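Local coordinates for protein extracellular serine protease (Aeromonas sobria, PDB 3WQB) that cleaves peptide bonds after paired basic residues, one of them lysine, as a calcium-binding, furin-like subtilase and probable virulence factor that activates the host kallikrein/kinin system, at residues S448-A453 against P582-S587; N457-S462 against R548-D553; L489-V494 against S501-P506. The protein carries 1 engineered substitution. All blocks are in the same frame, centred on the assembly; numbering follows the deposited sequence.

Contact 1 (S448-A453 against P582-S587); sequences SAAAIA and PGKLIS
Ile-452 lies against the backbone of Gly-583 to Leu-585, and its long branch is the main side-chain element of this short antiparallel pairing. With CG1 anti to the carbonyl carbon (chi1 -53°) and the chain then extended through CD1, the branch runs along the partner strand. Ile-452 CD1 ends 3.7 Å from Leu-585 N and touches the carbonyl carbon of Lys-584. Its meeting with the Leu-585 side chain is looser, CD1 to CB at 4.4 Å. Gly-583, directly opposite Ile-452, presents no side chain, so Ile-452 CB rests on the bare peptide. Leu-585 meets 448-453 through CB, against Ala-450 O; its CG is trans to the backbone N (chi1 180°), and the side chain goes on to Val-445 and Val-479. Ala-450 CB comes 3.5 Å from Leu-585 O. At the other end Pro-582 sets CB against Ile-452 O, also at 3.5 Å, while its neighbour Gly-583 N donates to that same oxygen at 2.8 Å. Ile-452 N returns a bond to Gly-583 O. Leu-585 N then bonds to Ala-450 O, at the end of the 3-10 segment, and Lys-584 CA adds a CH...O contact to the same acceptor. Ala-451 and Lys-584 share the more exposed face, where the side chain of Lys-584 touches Asp-482 of strand 471-482. On the buried face Ile-452 also touches Val-551 and Asp-553, the latter a calcium ligand. Just past the pairing, Ile-586 and Ser-587 both face Ser-480 in a classic beta bulge. Strand 451-452 pairs antiparallel with strand 583-595 in the beta-sandwich of the P-domain, close to the calcium site.

Contact 2 (N457-S462 against R548-D553); sequences NSPTSS and RLEVTD. With CA (calcium ion), chain D.
Pro-459 and Glu-550 lie side by side on one face of this antiparallel pair, and the glutamate runs along the proline ring. Glu-550 CB packs on Pro-459 CB at 3.7 Å. CG, placed anti to the carbonyl carbon (chi1 -70°), meets Ser-461 OG at 3.8 Å and also touches Pro-459 CB. Beyond it the chain is extended, bringing CD alongside the ring and OE1 to 3.6 Å from Pro-459 CG. OE1 forms a salt bridge with Arg-500. OE2 is in a salt bridge with Arg-548, which grips this one oxygen side-on with NE (2.9 Å) and NH2 (3.2 Å). The carboxylate sits at the guanidinium edge, in its plane, whereas NH2 approaches OE2 from above the carboxylate plane. The two arginines probably hold the rotation of this buried carboxylate and favour its charged form. Arg-548 bends at chi3 (73°) to make the grip, and its CD passes Ser-461 CB. Further along, Thr-552 OG1 lies against Pro-459 CA and CB.

Four backbone bonds tie Thr-460 to Val-551 and Ser-462 to Leu-549, both as hydrogen-bonded pairs. Their side chains face inward, where Thr-460 OG1 bonds to Ala-451 O and Ser-462 OG to Trp-588. Asp-553, ending the segment, holds the calcium ion through both oxygens, each at 2.5 Å; Asp-454, Asp-488, Ala-555, Asn-578 and Asn-579 complete the site. Strand 460-466 edges its sheet, strand 545-553 lies between it and strand 489-494, and Leu-549 reaches across to Val-477 and Val-479 of strand 471-482.

Contact 3 (L489-V494 against S501-P506); sequences LLIELV and SILLSP
Leu-490 CD1 touches both Ile-502 CG2 and Pro-506 CD, 3.8 Å from each, the closest meeting of apolar side chains in this pair. CG anti to the backbone N (chi1 166°) brings that methyl to both. Glu-492 packs as closely on the same face, its CG 3.4 Å from Ser-501 O and its CD 3.7 Å from Ile-502 CG1, while OE1 forms a salt bridge with Arg-500. On the opposite face Leu-503 CD1 sits 3.9 Å from Leu-493 CB. Ile-491 O accepts two bonds, from Leu-503 N at 2.7 Å and from Leu-504 N at 3.1 Å; the first is clearly bent, the second nearly straight. Leu-503 and Leu-504 both face Ile-491, a classic beta bulge.

Packing is looser around the bulge: Ile-491 meets Leu-504 CB to CB at 4.1 Å, and its CG2 is 4.3 Å from Leu-503 CD1. Ser-505 hardly meets the partner strand; it points its CB away, and its OG hydrogen-bonds to Asn-243 ND2. Even this part is buried and not open to solvent. Leu-503 and Leu-504 touch Met-533 of strand 527-535. The pair is a bulged beta hairpin, with strand 500-502 at the edge of one sheet of the jelly-roll beta-sandwich.

The three contacts nest along the chain: 489-494 with 501-506 is a local hairpin inside the loop closed by contact 2, which in turn lies inside the one closed by contact 1. All belong to the P-domain. Contacts 2 and 3, centres about 9 Å apart, share one antiparallel sheet, where strands 545-553 and 489-494 are neighbours joined by Glu-550 N to Glu-492 O. Contact 1, its centre about 9 Å from that of contact 2 and about 16 Å from that of contact 3, belongs to another sheet. Ile-452 meets Leu-489 and, with the bond from Ala-451 to Thr-460, this packs the two sheets of the P-domain together near its calcium site.

Contact 1 (S448-A453 against P582-S587)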
# COMPACT_ATOMS: atom_id res chain seq x y z
N SER A 448 -24.00 28.78 1.22
CA SER A 448 -22.91 29.47 0.51
C SER A 448 -21.51 28.99 0.88
O SER A 448 -20.60 29.05 0.06
CB SER A 448 -23.01 30.98 0.73
OG SER A 448 -22.90 31.29 2.11
N ALA A 449 -21.35 28.51 2.12
CA ALA A 449 -20.04 28.03 2.60
C ALA A 449 -19.63 26.72 1.92
O ALA A 449 -18.47 26.31 2.02
CB ALA A 449 -20.06 27.88 4.12
N ALA A 450 -20.57 26.08 1.23
CA ALA A 450 -20.31 24.83 0.51
C ALA A 450 -19.54 25.03 -0.80
O ALA A 450 -18.88 24.10 -1.28
CB ALA A 450 -21.62 24.09 0.24
N ALA A 451 -19.61 26.22 -1.37
CA ALA A 451 -19.03 26.49 -2.67
C ALA A 451 -17.52 26.30 -2.72
O ALA A 451 -16.80 26.73 -1.81
CB ALA A 451 -19.40 27.91 -3.13
N ILE A 452 -17.05 25.63 -3.77
CA ILE A 452 -15.63 25.55 -4.06
C ILE A 452 -15.40 26.32 -5.36
O ILE A 452 -15.58 25.78 -6.46
CB ILE A 452 -15.12 24.08 -4.21
CG1 ILE A 452 -15.51 23.22 -2.99
CG2 ILE A 452 -13.61 24.06 -4.43
CD1 ILE A 452 -15.41 21.72 -3.22
N ALA A 453 -15.03 27.58 -5.24
CA ALA A 453 -14.81 28.41 -6.43
C ALA A 453 -13.60 27.94 -7.21
O ALA A 453 -12.65 27.40 -6.64
CB ALA A 453 -14.63 29.87 -6.03
N PRO A 582 -18.34 26.32 -10.39
CA PRO A 582 -17.78 26.01 -9.08
C PRO A 582 -18.18 24.61 -8.61
O PRO A 582 -19.22 24.07 -9.01
CB PRO A 582 -18.41 27.06 -8.16
CG PRO A 582 -19.58 27.62 -8.93
CD PRO A 582 -19.19 27.52 -10.36
N GLY A 583 -17.33 24.02 -7.79
CA GLY A 583 -17.65 22.77 -7.12
C GLY A 583 -18.45 23.02 -5.86
O GLY A 583 -18.77 24.16 -5.52
N LYS A 584 -18.75 21.94 -5.15
CA LYS A 584 -19.59 22.01 -3.97
C LYS A 584 -19.14 20.94 -2.99
O LYS A 584 -19.11 19.77 -3.34
CB LYS A 584 -21.06 21.78 -4.38
CG LYS A 584 -22.05 21.70 -3.22
CD LYS A 584 -23.47 21.53 -3.73
CE LYS A 584 -23.75 20.11 -4.20
NZ LYS A 584 -25.20 19.89 -4.50
N LEU A 585 -18.76 21.35 -1.78
CA LEU A 585 -18.53 20.39 -0.71
C LEU A 585 -19.88 19.93 -0.17
O LEU A 585 -20.73 20.75 0.19
CB LEU A 585 -17.70 21.02 0.42
CG LEU A 585 -17.37 20.15 1.63
CD1 LEU A 585 -16.56 18.90 1.24
CD2 LEU A 585 -16.63 20.95 2.67
N ILE A 586 -20.08 18.61 -0.15
CA ILE A 586 -21.34 18.01 0.28
C ILE A 586 -21.30 17.61 1.76
O ILE A 586 -22.15 18.01 2.55
CB ILE A 586 -21.72 16.80 -0.63
CG1 ILE A 586 -21.91 17.25 -2.08
CG2 ILE A 586 -22.97 16.07 -0.09
CD1 ILE A 586 -21.88 16.12 -3.10
N SER A 587 -20.29 16.82 2.12
CA SER A 587 -20.16 16.36 3.49
C SER A 587 -18.76 15.87 3.70
O SER A 587 -18.05 15.56 2.75
CB SER A 587 -21.13 15.20 3.77
OG SER A 587 -20.76 14.04 3.05

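Contact 2 (N457-S462 against R548-D553)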
# COMPACT_ATOMS: atom_id res chain seq x y z
N ASN A 457 -9.79 32.07 -3.66
CA ASN A 457 -9.01 33.00 -2.85
C ASN A 457 -8.57 32.42 -1.52
O ASN A 457 -7.57 32.84 -0.96
CB ASN A 457 -9.80 34.28 -2.61
CG ASN A 457 -9.61 35.29 -3.72
OD1 ASN A 457 -8.49 35.52 -4.16
ND2 ASN A 457 -10.70 35.89 -4.16
N SER A 458 -9.35 31.46 -1.03
CA SER A 458 -9.08 30.79 0.23
C SER A 458 -9.79 29.44 0.18
O SER A 458 -10.65 29.24 -0.67
CB SER A 458 -9.59 31.61 1.42
OG SER A 458 -11.00 31.74 1.39
N PRO A 459 -9.43 28.52 1.08
CA PRO A 459 -10.07 27.22 1.07
C PRO A 459 -11.55 27.27 1.46
O PRO A 459 -11.98 28.13 2.22
CB PRO A 459 -9.31 26.43 2.14
CG PRO A 459 -7.99 27.10 2.24
CD PRO A 459 -8.27 28.55 1.99
N THR A 460 -12.30 26.33 0.91
CA THR A 460 -13.62 25.99 1.41
C THR A 460 -13.37 25.17 2.66
O THR A 460 -12.67 24.17 2.62
CB THR A 460 -14.36 25.17 0.35
OG1 THR A 460 -14.42 25.93 -0.87
CG2 THR A 460 -15.76 24.80 0.80
N SER A 461 -13.93 25.60 3.78
CA SER A 461 -13.59 25.03 5.08
C SER A 461 -14.80 24.56 5.83
O SER A 461 -15.87 25.14 5.75
CB SER A 461 -12.84 26.07 5.93
OG SER A 461 -11.69 26.57 5.25
N SER A 462 -14.59 23.50 6.60
CA SER A 462 -15.62 22.96 7.48
C SER A 462 -14.97 22.40 8.73
O SER A 462 -13.95 21.72 8.65
CB SER A 462 -16.43 21.90 6.73
OG SER A 462 -17.36 21.24 7.57
N ARG A 548 -10.40 20.95 11.29
CA ARG A 548 -10.91 21.65 10.12
C ARG A 548 -10.46 21.01 8.81
O ARG A 548 -9.27 20.77 8.60
CB ARG A 548 -10.49 23.12 10.16
CG ARG A 548 -10.97 23.96 8.98
CD ARG A 548 -10.62 25.43 9.15
NE ARG A 548 -9.20 25.72 8.98
CZ ARG A 548 -8.37 26.05 9.97
NH1 ARG A 548 -8.81 26.10 11.22
NH2 ARG A 548 -7.09 26.31 9.71
N LEU A 549 -11.42 20.73 7.94
CA LEU A 549 -11.13 20.29 6.58
C LEU A 549 -11.09 21.49 5.66
O LEU A 549 -11.96 22.37 5.74
CB LEU A 549 -12.19 19.31 6.09
CG LEU A 549 -11.89 18.62 4.76
CD1 LEU A 549 -10.83 17.53 4.95
CD2 LEU A 549 -13.15 18.05 4.17
N GLU A 550 -10.09 21.53 4.79
CA GLU A 550 -9.94 22.63 3.84
C GLU A 550 -9.85 22.04 2.44
O GLU A 550 -9.09 21.11 2.22
CB GLU A 550 -8.67 23.43 4.15
CG GLU A 550 -8.75 24.24 5.43
CD GLU A 550 -7.56 25.14 5.66
OE1 GLU A 550 -6.56 25.08 4.90
OE2 GLU A 550 -7.62 25.94 6.61
N VAL A 551 -10.63 22.58 1.50
CA VAL A 551 -10.60 22.13 0.11
C VAL A 551 -10.48 23.37 -0.78
O VAL A 551 -11.26 24.30 -0.63
CB VAL A 551 -11.89 21.35 -0.27
CG1 VAL A 551 -11.87 20.94 -1.73
CG2 VAL A 551 -12.07 20.14 0.64
N THR A 552 -9.49 23.37 -1.68
CA THR A 552 -9.28 24.50 -2.59
C THR A 552 -9.08 24.00 -4.01
O THR A 552 -8.38 23.01 -4.23
CB THR A 552 -8.01 25.30 -2.21
OG1 THR A 552 -8.00 25.57 -0.80
CG2 THR A 552 -7.98 26.63 -2.94
N ASP A 553 -9.71 24.68 -4.97
CA ASP A 553 -9.42 24.48 -6.38
C ASP A 553 -8.25 25.39 -6.73
O ASP A 553 -8.35 26.61 -6.61
CB ASP A 553 -10.69 24.79 -7.20
CG ASP A 553 -10.47 24.73 -8.72
OD1 ASP A 553 -9.35 24.98 -9.23
OD2 ASP A 553 -11.46 24.46 -9.43
CA CA D . -10.26 24.70 -11.59

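Contact 3 (L489-V494 against S501-P506)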
# COMPACT_ATOMS: atom_id res chain seq x y z
N LEU A 489 -8.12 19.81 -6.98
CA LEU A 489 -8.40 19.96 -5.56
C LEU A 489 -7.25 19.59 -4.64
O LEU A 489 -6.61 18.54 -4.77
CB LEU A 489 -9.67 19.19 -5.17
CG LEU A 489 -10.94 19.58 -5.92
CD1 LEU A 489 -12.06 18.70 -5.45
CD2 LEU A 489 -11.30 21.06 -5.73
N LEU A 490 -6.98 20.52 -3.72
CA LEU A 490 -6.07 20.34 -2.60
C LEU A 490 -6.93 20.14 -1.36
O LEU A 490 -7.75 21.01 -1.02
CB LEU A 490 -5.18 21.58 -2.46
CG LEU A 490 -4.39 21.76 -1.17
CD1 LEU A 490 -3.26 20.76 -1.10
CD2 LEU A 490 -3.84 23.17 -1.06
N ILE A 491 -6.77 19.00 -0.69
CA ILE A 491 -7.54 18.69 0.51
C ILE A 491 -6.60 18.57 1.70
O ILE A 491 -5.65 17.77 1.68
CB ILE A 491 -8.37 17.39 0.31
CG1 ILE A 491 -9.25 17.51 -0.93
CG2 ILE A 491 -9.18 17.04 1.57
CD1 ILE A 491 -10.11 16.26 -1.22
N GLU A 492 -6.86 19.37 2.73
CA GLU A 492 -5.98 19.48 3.89
C GLU A 492 -6.80 19.41 5.18
O GLU A 492 -7.95 19.83 5.22
CB GLU A 492 -5.22 20.80 3.81
CG GLU A 492 -3.97 20.94 4.67
CD GLU A 492 -3.04 22.07 4.21
OE1 GLU A 492 -2.02 22.31 4.90
OE2 GLU A 492 -3.29 22.71 3.16
N LEU A 493 -6.18 18.89 6.23
CA LEU A 493 -6.82 18.76 7.54
C LEU A 493 -5.98 19.46 8.60
O LEU A 493 -4.75 19.36 8.59
CB LEU A 493 -6.99 17.29 7.90
CG LEU A 493 -7.78 16.94 9.17
CD1 LEU A 493 -9.24 17.36 9.04
CD2 LEU A 493 -7.67 15.46 9.50
N VAL A 494 -6.65 20.18 9.50
CA VAL A 494 -5.99 20.94 10.56
C VAL A 494 -6.47 20.44 11.93
O VAL A 494 -7.67 20.32 12.17
CB VAL A 494 -6.27 22.47 10.43
CG1 VAL A 494 -5.41 23.28 11.40
CG2 VAL A 494 -6.05 22.98 8.99
N SER A 501 -2.10 18.81 7.66
CA SER A 501 -1.73 17.62 6.90
C SER A 501 -2.46 17.63 5.57
O SER A 501 -3.70 17.67 5.55
CB SER A 501 -2.11 16.37 7.67
OG SER A 501 -1.76 15.19 6.96
N ILE A 502 -1.71 17.60 4.47
CA ILE A 502 -2.33 17.51 3.15
C ILE A 502 -2.76 16.07 2.90
O ILE A 502 -1.93 15.16 2.78
CB ILE A 502 -1.38 18.05 2.05
CG1 ILE A 502 -1.17 19.55 2.26
CG2 ILE A 502 -1.92 17.72 0.66
CD1 ILE A 502 -0.02 20.15 1.47
N LEU A 503 -4.07 15.86 2.86
CA LEU A 503 -4.66 14.52 2.68
C LEU A 503 -4.65 14.11 1.22
O LEU A 503 -4.43 12.95 0.89
CB LEU A 503 -6.09 14.48 3.19
CG LEU A 503 -6.32 14.87 4.64
CD1 LEU A 503 -7.79 14.78 4.96
CD2 LEU A 503 -5.50 13.99 5.58
N LEU A 504 -4.90 15.07 0.34
CA LEU A 504 -4.83 14.83 -1.08
C LEU A 504 -4.17 16.02 -1.76
O LEU A 504 -4.66 17.15 -1.71
CB LEU A 504 -6.22 14.55 -1.67
CG LEU A 504 -6.27 14.16 -3.16
CD1 LEU A 504 -5.43 12.89 -3.44
CD2 LEU A 504 -7.71 13.99 -3.62
N SER A 505 -3.01 15.75 -2.34
CA SER A 505 -2.27 16.72 -3.11
C SER A 505 -2.90 16.84 -4.50
O SER A 505 -3.43 15.87 -5.03
CB SER A 505 -0.81 16.29 -3.18
OG SER A 505 -0.68 14.94 -3.61
N PRO A 506 -2.86 18.04 -5.09
CA PRO A 506 -3.50 18.24 -6.39
C PRO A 506 -2.67 17.66 -7.55
O PRO A 506 -1.51 17.27 -7.37
CB PRO A 506 -3.60 19.77 -6.51
CG PRO A 506 -2.47 20.28 -5.67
CD PRO A 506 -2.32 19.30 -4.53